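Local atomic coordinates of alcohol oxidase (Myceliophthora thermophila, PDB entry 6F74), a protein that binds FAD and, as a VAO-type flavoprotein, probably acts as an oxygen-dependent oxidase. Residues Ile225-Gly230 and Gly247-Asn252; Gly230-Gly235 and Ser417-Glu422; Ala257-Glu262 and Lys303-Val308. All coordinates share one frame; numbering follows the deposited sequence.

Contact 1: Ile225-Gly230 and Gly247-Asn252. With FAD (flavin-adenine dinucleotide), chain I.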
loop_
_atom_site.group_PDB
_atom_site.type_symbol
_atom_site.label_atom_id
_atom_site.label_comp_id
_atom_site.label_asym_id
_atom_site.label_seq_id
_atom_site.Cartn_x
_atom_site.Cartn_y
_atom_site.Cartn_z
ATOM N N ILE A 225 4.719 20.157 -6.241
ATOM C CA ILE A 225 4.992 18.743 -6.030
ATOM C C ILE A 225 4.034 18.203 -4.986
ATOM O O ILE A 225 4.046 18.644 -3.842
ATOM C CB ILE A 225 6.444 18.507 -5.585
ATOM C CG1 ILE A 225 7.407 18.998 -6.676
ATOM C CG2 ILE A 225 6.694 17.017 -5.310
ATOM C CD1 ILE A 225 8.868 18.914 -6.317
ATOM N N ALA A 226 3.201 17.262 -5.407
ATOM C CA ALA A 226 2.349 16.496 -4.532
ATOM C C ALA A 226 3.090 15.189 -4.290
ATOM O O ALA A 226 3.519 14.515 -5.230
ATOM C CB ALA A 226 1.006 16.212 -5.200
ATOM N N VAL A 227 3.240 14.855 -3.013
ATOM C CA VAL A 227 3.996 13.703 -2.575
ATOM C C VAL A 227 3.030 12.507 -2.476
ATOM O O VAL A 227 2.451 12.257 -1.423
ATOM C CB VAL A 227 4.729 13.976 -1.238
ATOM C CG1 VAL A 227 5.654 12.818 -0.890
ATOM C CG2 VAL A 227 5.559 15.227 -1.325
ATOM N N GLY A 228 2.881 11.806 -3.605
ATOM C CA GLY A 228 1.997 10.654 -3.746
ATOM C C GLY A 228 2.828 9.407 -3.950
ATOM O O GLY A 228 4.043 9.429 -3.804
ATOM N N GLY A 229 2.167 8.331 -4.335
ATOM C CA GLY A 229 2.811 7.061 -4.596
ATOM C C GLY A 229 3.496 7.004 -5.940
ATOM O O GLY A 229 3.293 7.833 -6.850
ATOM N N GLY A 230 4.318 5.976 -6.067
ATOM C CA GLY A 230 5.017 5.689 -7.316
ATOM C C GLY A 230 4.067 5.216 -8.394
ATOM O O GLY A 230 4.384 5.334 -9.579
ATOM N N GLY A 247 6.800 7.139 -1.925
ATOM C CA GLY A 247 6.795 7.500 -3.340
ATOM C C GLY A 247 8.110 8.182 -3.659
ATOM O O GLY A 247 8.921 8.394 -2.766
ATOM N N PRO A 248 8.321 8.569 -4.912
ATOM C CA PRO A 248 9.593 9.188 -5.285
ATOM C C PRO A 248 10.039 10.401 -4.428
ATOM O O PRO A 248 11.242 10.552 -4.175
ATOM C CB PRO A 248 9.327 9.623 -6.730
ATOM C CG PRO A 248 8.410 8.579 -7.243
ATOM C CD PRO A 248 7.459 8.339 -6.085
ATOM N N ALA A 249 9.066 11.215 -3.984
ATOM C CA ALA A 249 9.333 12.495 -3.336
ATOM C C ALA A 249 9.374 12.495 -1.790
ATOM O O ALA A 249 9.582 13.541 -1.192
ATOM C CB ALA A 249 8.346 13.535 -3.855
ATOM N N THR A 250 9.222 11.335 -1.150
ATOM C CA THR A 250 9.062 11.292 0.316
ATOM C C THR A 250 10.357 11.546 1.097
ATOM O O THR A 250 10.326 12.233 2.113
ATOM C CB THR A 250 8.397 9.998 0.821
ATOM O OG1 THR A 250 9.146 8.846 0.403
ATOM C CG2 THR A 250 6.975 9.895 0.330
ATOM N N HIS A 251 11.488 11.004 0.641
ATOM C CA HIS A 251 12.764 11.372 1.247
ATOM C C HIS A 251 12.921 12.899 1.329
ATOM O O HIS A 251 13.295 13.458 2.358
ATOM C CB HIS A 251 13.938 10.777 0.461
ATOM C CG HIS A 251 15.260 11.337 0.872
ATOM N ND1 HIS A 251 15.912 10.929 2.010
ATOM C CD2 HIS A 251 16.008 12.341 0.348
ATOM C CE1 HIS A 251 17.009 11.645 2.165
ATOM N NE2 HIS A 251 17.089 12.516 1.177
ATOM N N ASN A 252 12.637 13.573 0.229
ATOM C CA ASN A 252 12.860 15.020 0.155
ATOM C C ASN A 252 11.839 15.833 0.906
ATOM O O ASN A 252 12.201 16.858 1.490
ATOM C CB ASN A 252 12.948 15.434 -1.302
ATOM C CG ASN A 252 14.281 15.094 -1.931
ATOM O OD1 ASN A 252 15.020 16.031 -2.212
ATOM N ND2 ASN A 252 14.607 13.806 -2.187
HETATM P PA FAD I . -8.448 0.399 -0.407
HETATM O O1A FAD I . -8.347 -1.110 -0.614
HETATM O O2A FAD I . -9.609 1.084 -1.057
HETATM O O5B FAD I . -8.462 0.654 1.151
HETATM C C5B FAD I . -7.336 0.316 1.914
HETATM C C4B FAD I . -7.703 0.376 3.386
HETATM O O4B FAD I . -8.024 1.726 3.674
HETATM C C3B FAD I . -8.910 -0.424 3.806
HETATM O O3B FAD I . -8.730 -0.774 5.184
HETATM C C2B FAD I . -10.053 0.559 3.743
HETATM O O2B FAD I . -11.100 0.340 4.696
HETATM C C1B FAD I . -9.372 1.851 4.103
HETATM N N9A FAD I . -9.922 3.066 3.495
HETATM C C8A FAD I . -9.864 3.413 2.202
HETATM N N7A FAD I . -10.437 4.616 2.000
HETATM C C5A FAD I . -10.855 5.043 3.188
HETATM C C6A FAD I . -11.532 6.254 3.652
HETATM N N6A FAD I . -11.832 7.192 2.724
HETATM N N1A FAD I . -11.821 6.344 4.976
HETATM C C2A FAD I . -11.488 5.354 5.844
HETATM N N3A FAD I . -10.839 4.217 5.483
HETATM C C4A FAD I . -10.508 4.029 4.179
HETATM N N1 FAD I . 1.859 2.143 -1.572
HETATM C C2 FAD I . 2.934 2.957 -1.474
HETATM O O2 FAD I . 3.265 3.387 -0.339
HETATM N N3 FAD I . 3.643 3.342 -2.554
HETATM C C4 FAD I . 3.354 2.916 -3.796
HETATM O O4 FAD I . 4.024 3.259 -4.792
HETATM C C4X FAD I . 2.204 2.008 -3.989
HETATM N N5 FAD I . 1.871 1.541 -5.210
HETATM C C5X FAD I . 0.805 0.716 -5.356
HETATM C C6 FAD I . 0.463 0.259 -6.628
HETATM C C7 FAD I . -0.627 -0.568 -6.834
HETATM C C7M FAD I . -0.838 -0.988 -8.268
HETATM C C8 FAD I . -1.470 -0.973 -5.674
HETATM C C8M FAD I . -2.713 -1.841 -5.817
HETATM C C9 FAD I . -1.119 -0.539 -4.400
HETATM C C9A FAD I . -0.016 0.304 -4.178
HETATM N N10 FAD I . 0.353 0.793 -2.894
HETATM C C10 FAD I . 1.463 1.640 -2.774
HETATM C "C1'" FAD I . -0.334 0.377 -1.649
HETATM C "C2'" FAD I . -1.375 1.260 -1.044
HETATM O "O2'" FAD I . -0.695 2.252 -0.279
HETATM C "C3'" FAD I . -2.248 0.433 -0.092
HETATM O "O3'" FAD I . -2.751 -0.754 -0.732
HETATM C "C4'" FAD I . -3.404 1.250 0.468
HETATM O "O4'" FAD I . -4.177 0.437 1.357
HETATM C "C5'" FAD I . -4.280 1.805 -0.644
HETATM O "O5'" FAD I . -5.343 2.571 -0.103
HETATM P P FAD I . -6.643 2.589 -1.005
HETATM O O1P FAD I . -6.274 2.914 -2.426
HETATM O O2P FAD I . -7.639 3.433 -0.282
HETATM O O3P FAD I . -7.047 1.024 -0.934
HETATM O O HOH W 1 6.354 10.858 -4.420
#

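Contact 2: Gly230-Gly235 and Ser417-Glu422. With FAD (flavin-adenine dinucleotide), chain I.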
loop_
_atom_site.group_PDB
_atom_site.type_symbol
_atom_site.label_atom_id
_atom_site.label_comp_id
_atom_site.label_asym_id
_atom_site.label_seq_id
_atom_site.Cartn_x
_atom_site.Cartn_y
_atom_site.Cartn_z
ATOM N N GLY A 230 4.318 5.976 -6.067
ATOM C CA GLY A 230 5.017 5.689 -7.316
ATOM C C GLY A 230 4.067 5.216 -8.394
ATOM O O GLY A 230 4.384 5.334 -9.579
ATOM N N SER A 231 2.907 4.688 -7.981
ATOM C CA SER A 231 1.834 4.329 -8.880
ATOM C C SER A 231 0.673 5.306 -8.669
ATOM O O SER A 231 0.337 5.609 -7.525
ATOM C CB SER A 231 1.376 2.922 -8.565
ATOM O OG SER A 231 2.460 1.997 -8.760
ATOM N N PRO A 232 0.050 5.810 -9.759
ATOM C CA PRO A 232 -1.011 6.809 -9.552
ATOM C C PRO A 232 -2.423 6.289 -9.320
ATOM O O PRO A 232 -3.329 7.100 -9.092
ATOM C CB PRO A 232 -0.988 7.629 -10.869
ATOM C CG PRO A 232 0.223 7.146 -11.600
ATOM C CD PRO A 232 0.401 5.748 -11.178
ATOM N N SER A 233 -2.615 4.976 -9.406
ATOM C CA SER A 233 -3.955 4.376 -9.248
ATOM C C SER A 233 -4.486 4.283 -7.802
ATOM O O SER A 233 -5.700 4.403 -7.590
ATOM C CB SER A 233 -3.997 3.004 -9.915
ATOM O OG SER A 233 -5.251 2.354 -9.687
ATOM N N PRO A 234 -3.605 4.063 -6.799
ATOM C CA PRO A 234 -4.104 3.988 -5.430
ATOM C C PRO A 234 -4.765 5.260 -4.938
ATOM O O PRO A 234 -4.472 6.332 -5.431
ATOM C CB PRO A 234 -2.850 3.696 -4.632
ATOM C CG PRO A 234 -2.009 2.932 -5.567
ATOM C CD PRO A 234 -2.208 3.638 -6.867
ATOM N N GLY A 235 -5.626 5.116 -3.943
ATOM C CA GLY A 235 -6.355 6.240 -3.333
ATOM C C GLY A 235 -5.429 7.211 -2.651
ATOM O O GLY A 235 -4.367 6.801 -2.114
ATOM N N SER A 417 8.221 16.011 -15.318
ATOM C CA SER A 417 8.807 15.305 -16.470
ATOM C C SER A 417 9.624 14.100 -15.958
ATOM O O SER A 417 9.604 13.020 -16.567
ATOM C CB SER A 417 9.671 16.241 -17.323
ATOM O OG SER A 417 10.810 16.720 -16.595
ATOM N N PHE A 418 10.309 14.295 -14.829
ATOM C CA PHE A 418 11.029 13.229 -14.143
ATOM C C PHE A 418 10.060 12.136 -13.692
ATOM O O PHE A 418 10.315 10.947 -13.911
ATOM C CB PHE A 418 11.848 13.758 -12.934
ATOM C CG PHE A 418 11.933 12.770 -11.799
ATOM C CD1 PHE A 418 12.734 11.642 -11.906
ATOM C CD2 PHE A 418 11.149 12.924 -10.652
ATOM C CE1 PHE A 418 12.768 10.687 -10.881
ATOM C CE2 PHE A 418 11.177 11.982 -9.633
ATOM C CZ PHE A 418 11.992 10.866 -9.738
ATOM N N TYR A 419 8.978 12.546 -13.037
ATOM C CA TYR A 419 8.073 11.607 -12.402
ATOM C C TYR A 419 7.534 10.648 -13.437
ATOM O O TYR A 419 7.550 9.430 -13.248
ATOM C CB TYR A 419 6.903 12.299 -11.686
ATOM C CG TYR A 419 5.948 11.302 -11.086
ATOM C CD1 TYR A 419 6.232 10.681 -9.863
ATOM C CD2 TYR A 419 4.830 10.890 -11.777
ATOM C CE1 TYR A 419 5.375 9.721 -9.328
ATOM C CE2 TYR A 419 3.971 9.935 -11.260
ATOM C CZ TYR A 419 4.248 9.351 -10.034
ATOM O OH TYR A 419 3.395 8.361 -9.538
ATOM N N TRP A 420 7.024 11.211 -14.517
ATOM C CA TRP A 420 6.358 10.402 -15.533
ATOM C C TRP A 420 7.326 9.547 -16.347
ATOM O O TRP A 420 6.938 8.489 -16.854
ATOM C CB TRP A 420 5.498 11.283 -16.430
ATOM C CG TRP A 420 4.309 11.888 -15.653
ATOM C CD1 TRP A 420 4.087 13.211 -15.355
ATOM C CD2 TRP A 420 3.226 11.170 -15.071
ATOM N NE1 TRP A 420 2.928 13.352 -14.627
ATOM C CE2 TRP A 420 2.368 12.115 -14.464
ATOM C CE3 TRP A 420 2.875 9.804 -15.031
ATOM C CZ2 TRP A 420 1.193 11.743 -13.810
ATOM C CZ3 TRP A 420 1.711 9.434 -14.388
ATOM C CH2 TRP A 420 0.872 10.401 -13.791
ATOM N N ALA A 421 8.568 9.997 -16.469
ATOM C CA ALA A 421 9.592 9.246 -17.169
ATOM C C ALA A 421 10.110 8.071 -16.335
ATOM O O ALA A 421 10.288 7.012 -16.858
ATOM C CB ALA A 421 10.732 10.170 -17.553
ATOM N N GLU A 422 10.338 8.290 -15.046
ATOM C CA GLU A 422 11.016 7.334 -14.179
ATOM C C GLU A 422 10.099 6.588 -13.225
ATOM O O GLU A 422 10.504 5.590 -12.625
ATOM C CB GLU A 422 12.073 8.081 -13.379
ATOM C CG GLU A 422 13.084 8.825 -14.256
ATOM C CD GLU A 422 14.124 7.923 -14.889
ATOM O OE1 GLU A 422 14.205 6.704 -14.539
ATOM O OE2 GLU A 422 14.881 8.418 -15.748
HETATM P PA FAD I . -8.448 0.399 -0.407
HETATM O O1A FAD I . -8.347 -1.110 -0.614
HETATM O O2A FAD I . -9.609 1.084 -1.057
HETATM O O5B FAD I . -8.462 0.654 1.151
HETATM C C5B FAD I . -7.336 0.316 1.914
HETATM C C4B FAD I . -7.703 0.376 3.386
HETATM O O4B FAD I . -8.024 1.726 3.674
HETATM C C3B FAD I . -8.910 -0.424 3.806
HETATM O O3B FAD I . -8.730 -0.774 5.184
HETATM C C2B FAD I . -10.053 0.559 3.743
HETATM O O2B FAD I . -11.100 0.340 4.696
HETATM C C1B FAD I . -9.372 1.851 4.103
HETATM N N9A FAD I . -9.922 3.066 3.495
HETATM C C8A FAD I . -9.864 3.413 2.202
HETATM N N7A FAD I . -10.437 4.616 2.000
HETATM C C5A FAD I . -10.855 5.043 3.188
HETATM C C6A FAD I . -11.532 6.254 3.652
HETATM N N6A FAD I . -11.832 7.192 2.724
HETATM N N1A FAD I . -11.821 6.344 4.976
HETATM C C2A FAD I . -11.488 5.354 5.844
HETATM N N3A FAD I . -10.839 4.217 5.483
HETATM C C4A FAD I . -10.508 4.029 4.179
HETATM N N1 FAD I . 1.859 2.143 -1.572
HETATM C C2 FAD I . 2.934 2.957 -1.474
HETATM O O2 FAD I . 3.265 3.387 -0.339
HETATM N N3 FAD I . 3.643 3.342 -2.554
HETATM C C4 FAD I . 3.354 2.916 -3.796
HETATM O O4 FAD I . 4.024 3.259 -4.792
HETATM C C4X FAD I . 2.204 2.008 -3.989
HETATM N N5 FAD I . 1.871 1.541 -5.210
HETATM C C5X FAD I . 0.805 0.716 -5.356
HETATM C C6 FAD I . 0.463 0.259 -6.628
HETATM C C7 FAD I . -0.627 -0.568 -6.834
HETATM C C7M FAD I . -0.838 -0.988 -8.268
HETATM C C8 FAD I . -1.470 -0.973 -5.674
HETATM C C8M FAD I . -2.713 -1.841 -5.817
HETATM C C9 FAD I . -1.119 -0.539 -4.400
HETATM C C9A FAD I . -0.016 0.304 -4.178
HETATM N N10 FAD I . 0.353 0.793 -2.894
HETATM C C10 FAD I . 1.463 1.640 -2.774
HETATM C "C1'" FAD I . -0.334 0.377 -1.649
HETATM C "C2'" FAD I . -1.375 1.260 -1.044
HETATM O "O2'" FAD I . -0.695 2.252 -0.279
HETATM C "C3'" FAD I . -2.248 0.433 -0.092
HETATM O "O3'" FAD I . -2.751 -0.754 -0.732
HETATM C "C4'" FAD I . -3.404 1.250 0.468
HETATM O "O4'" FAD I . -4.177 0.437 1.357
HETATM C "C5'" FAD I . -4.280 1.805 -0.644
HETATM O "O5'" FAD I . -5.343 2.571 -0.103
HETATM P P FAD I . -6.643 2.589 -1.005
HETATM O O1P FAD I . -6.274 2.914 -2.426
HETATM O O2P FAD I . -7.639 3.433 -0.282
HETATM O O3P FAD I . -7.047 1.024 -0.934
#

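Contact 3: Ala257-Glu262 and Lys303-Val308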
loop_
_atom_site.group_PDB
_atom_site.type_symbol
_atom_site.label_atom_id
_atom_site.label_comp_id
_atom_site.label_asym_id
_atom_site.label_seq_id
_atom_site.Cartn_x
_atom_site.Cartn_y
_atom_site.Cartn_z
ATOM N N ALA A 257 1.800 10.347 5.218
ATOM C CA ALA A 257 1.128 10.631 6.495
ATOM C C ALA A 257 1.446 12.005 7.012
ATOM O O ALA A 257 0.581 12.657 7.578
ATOM C CB ALA A 257 1.500 9.610 7.539
ATOM N N ASP A 258 2.681 12.444 6.831
ATOM C CA ASP A 258 3.094 13.762 7.293
ATOM C C ASP A 258 2.767 14.921 6.360
ATOM O O ASP A 258 2.968 16.054 6.731
ATOM C CB ASP A 258 4.588 13.736 7.676
ATOM C CG ASP A 258 4.848 12.967 8.964
ATOM O OD1 ASP A 258 3.891 12.788 9.776
ATOM O OD2 ASP A 258 6.013 12.571 9.164
ATOM N N GLN A 259 2.249 14.622 5.173
ATOM C CA GLN A 259 1.692 15.643 4.288
ATOM C C GLN A 259 0.317 16.109 4.731
ATOM O O GLN A 259 -0.099 17.209 4.394
ATOM C CB GLN A 259 1.634 15.139 2.843
ATOM C CG GLN A 259 2.969 14.651 2.280
ATOM C CD GLN A 259 4.080 15.659 2.355
ATOM O OE1 GLN A 259 3.859 16.849 2.290
ATOM N NE2 GLN A 259 5.303 15.165 2.425
ATOM N N VAL A 260 -0.373 15.294 5.519
ATOM C CA VAL A 260 -1.762 15.562 5.875
ATOM C C VAL A 260 -1.820 16.702 6.892
ATOM O O VAL A 260 -1.297 16.593 7.991
ATOM C CB VAL A 260 -2.473 14.309 6.436
ATOM C CG1 VAL A 260 -3.950 14.595 6.715
ATOM C CG2 VAL A 260 -2.364 13.137 5.471
ATOM N N LEU A 261 -2.480 17.787 6.500
ATOM C CA LEU A 261 -2.638 18.978 7.340
ATOM C C LEU A 261 -3.908 18.952 8.173
ATOM O O LEU A 261 -3.931 19.463 9.303
ATOM C CB LEU A 261 -2.668 20.208 6.457
ATOM C CG LEU A 261 -1.337 20.519 5.773
ATOM C CD1 LEU A 261 -1.564 21.453 4.592
ATOM C CD2 LEU A 261 -0.334 21.084 6.804
ATOM N N GLU A 262 -4.968 18.403 7.583
ATOM C CA GLU A 262 -6.243 18.192 8.241
ATOM C C GLU A 262 -7.107 17.251 7.432
ATOM O O GLU A 262 -6.764 16.910 6.284
ATOM C CB GLU A 262 -6.988 19.526 8.458
ATOM C CG GLU A 262 -7.411 20.300 7.241
ATOM C CD GLU A 262 -7.991 21.653 7.618
ATOM O OE1 GLU A 262 -7.323 22.402 8.343
ATOM O OE2 GLU A 262 -9.147 21.956 7.225
ATOM N N LYS A 303 -0.038 19.222 2.289
ATOM C CA LYS A 303 1.051 20.112 1.888
ATOM C C LYS A 303 1.445 19.783 0.464
ATOM O O LYS A 303 1.503 18.599 0.075
ATOM C CB LYS A 303 2.289 19.902 2.754
ATOM C CG LYS A 303 2.147 20.285 4.188
ATOM C CD LYS A 303 3.451 20.030 4.942
ATOM C CE LYS A 303 3.281 20.103 6.456
ATOM N NZ LYS A 303 4.176 19.029 7.100
ATOM N N VAL A 304 1.688 20.820 -0.322
ATOM C CA VAL A 304 2.365 20.663 -1.615
ATOM C C VAL A 304 3.561 21.599 -1.626
ATOM O O VAL A 304 3.608 22.575 -0.878
ATOM C CB VAL A 304 1.440 20.829 -2.838
ATOM C CG1 VAL A 304 0.439 19.695 -2.846
ATOM C CG2 VAL A 304 0.737 22.178 -2.875
ATOM N N HIS A 305 4.547 21.262 -2.452
ATOM C CA HIS A 305 5.887 21.806 -2.325
ATOM C C HIS A 305 6.353 22.471 -3.613
ATOM O O HIS A 305 5.989 22.009 -4.684
ATOM C CB HIS A 305 6.821 20.664 -1.924
ATOM C CG HIS A 305 6.453 20.036 -0.622
ATOM N ND1 HIS A 305 6.918 20.496 0.589
ATOM C CD2 HIS A 305 5.628 19.001 -0.343
ATOM C CE1 HIS A 305 6.394 19.768 1.556
ATOM N NE2 HIS A 305 5.603 18.854 1.021
ATOM N N PRO A 306 7.187 23.522 -3.516
ATOM C CA PRO A 306 7.705 24.171 -4.725
ATOM C C PRO A 306 8.330 23.166 -5.697
ATOM O O PRO A 306 9.002 22.230 -5.263
ATOM C CB PRO A 306 8.799 25.120 -4.183
ATOM C CG PRO A 306 8.447 25.347 -2.742
ATOM C CD PRO A 306 7.827 24.049 -2.291
ATOM N N ASN A 307 8.099 23.360 -6.995
ATOM C CA ASN A 307 8.768 22.557 -8.020
ATOM C C ASN A 307 10.281 22.789 -7.932
ATOM O O ASN A 307 10.736 23.781 -7.381
ATOM C CB ASN A 307 8.256 22.869 -9.445
ATOM C CG ASN A 307 8.289 21.667 -10.395
ATOM O OD1 ASN A 307 9.047 20.707 -10.185
ATOM N ND2 ASN A 307 7.485 21.737 -11.467
ATOM N N VAL A 308 11.052 21.823 -8.441
ATOM C CA VAL A 308 12.514 21.928 -8.472
ATOM C C VAL A 308 12.950 22.279 -9.880
ATOM O O VAL A 308 12.179 22.103 -10.833
ATOM C CB VAL A 308 13.223 20.648 -7.986
ATOM C CG1 VAL A 308 12.959 20.442 -6.501
ATOM C CG2 VAL A 308 12.812 19.422 -8.801
#

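Contact 1: Ile225-Gly230 and Gly247-Asn252
The glycine-rich flavin loop of the FAD-binding domain, Ile225-Gly230, packs here against the turn of Gly247-Asn252, where Val227 meets Ala249 and Thr250. Val227 does most of the side-chain work. Its CG1 lies anti to the backbone N (chi1 -173°), which aims this methyl at Thr250 CG2, tightly packed at 3.4 Å; the two side chains slant across one another. Val227 CG2 and Ile225 CG2 each reach Ala249 CB at 4.1 Å, so the alanine methyl is touched by two branched residues of the loop. Thr250 turns its hydroxyl to another partner, OG1 donating to the carbonyl O of Val473.

Farther along, backbone meets backbone. Gly247 CA points its C-H at Gly228 O, 3.4 Å away and almost straight (172° at the hydrogen); a side chain on Gly247 would run into that oxygen. A water ties the same Gly228 O to Ala249 N, 2.8 Å from each, and joins two segments that share no direct hydrogen bond. Pro248 CD closes the far end over Gly230 CA at 3.8 Å, within a type I turn from Gly247 to Thr250. Gly230 N then gives its hydrogen to flavin O4 at 3.0 Å, somewhat bent. The arrangement is that of a glycine-rich loop of the PCMH-type FAD-binding domain, presenting a backbone N-H to the flavin carbonyl.

Contact 2: Gly230-Gly235 and Ser417-Glu422
Tyr419 and Trp420, successive residues of helix 415-422, meet the flavin-binding loop at Gly230 and Pro232. Phe418, one residue earlier, points elsewhere and sets its ring edge-to-face against Trp376. Tyr419 extends toward the loop because its CG stands anti to the backbone N (chi1 178°), which carries the phenol out from the helix. Its OH comes within 3.2 Å of Gly230 O, a close polar approach without a hydrogen bond; the hydroxyl is bonded instead to Gly229 O, while Gly230 O receives Ser423 OG. The same hydroxyl oxygen lies 4.0 Å from Pro232 CG, so the tip of the tyrosine sits beside both the peptide and the proline ring. Tyr216 packs edge-to-face with the tyrosine ring.

Trp420 differs, with CG anti to its own carbonyl carbon (chi1 -67°), and brings the benzene half of the indole to the same proline: CZ3 is 3.9 Å from Pro232 CG, which approaches the ring obliquely. Tyr419 CD2 lies 3.7 Å above the indole plane, over its centre, and Trp420 NE1 is tied to Gln220 OE1.

On the flavin side, Ser231 OG and CB both lie 3.4 Å from C6 of FAD. Pro234 CG rests 3.6 Å from C9A and C5X of the ring system. Gly235 N donates to phosphate oxygen O1P at 2.8 Å, fairly straight, and a side chain on this glycine would press on that oxygen. One loop of the FAD-binding domain thus touches flavin and pyrophosphate on one side and helix 415-422 on the other, consistent with the two-domain VAO/PCMH fold.

Contact 3: Ala257-Glu262 and Lys303-Val308
Lys303 lays its aliphatic chain across Leu261 at about a right angle, CG 3.7 Å from Leu261 CD2 and CE 3.8 Å from that same methyl. The lysine stays extended through chi3 and bends only at its last torsion (chi4 143°), bringing NZ to Asp258 O at 3.2 Å, nearly along the C=O axis. The ammonium thus meets a backbone oxygen and not the carboxylate of Asp258, which takes a hydrogen bond from Ser487 OG and forms salt bridges with Arg288 and Arg494. At the root of the residue, Lys303 N donates to Gln259 O at 2.9 Å, so one residue binds two successive carbonyls.

Gln259 supplies the third bond. A bend at chi2 (-55°) turns its amide to His305, whose NE2 donates to OE1 at 2.9 Å along an almost straight line. OE1 lies in the imidazole plane, at the ring edge, while the amide plane stands nearly perpendicular to the ring. OE1 also passes 3.5 Å from Lys303 CB. Gln259 NE2 is taken up by the carbonyls of Phe253 and Gly254, which fixes which end of the amide faces the histidine.

A serine in place of Lys303 would probably leave Asp258 O without its ammonium partner and open a gap beside Leu261.

The bonds tie the end of helix 256-259 to strand 296-306 of the antiparallel sheet, and Leu261 adds packing from strand 260-266. The approach of His305 NE2 to an amide oxygen is consistent with a proton on that nitrogen, whatever the overall charge of the ring.

How the contacts relate
Contacts 1 and 2 share Gly230 and both touch FAD, their centres about 9 Å apart; the hydrogen bond between Gly229 O and Tyr419 OH (2.7 Å) links them further, and Pro248 packs on the tyrosine ring. Contact 3 adjoins contact 1, also about 9 Å between centres: Ile225 N lies 2.7 Å from His305 O, hydrogen-bonded backbone to backbone, and Val227 CG2 packs on Gln259 NE2. Contacts 2 and 3 do not touch, with nearest atoms about 7 Å apart. Contact 1 therefore connects the sheet region of contact 3 with the loop and helix of contact 2, whereas the Gln259 side chain remains about 12 Å from FAD.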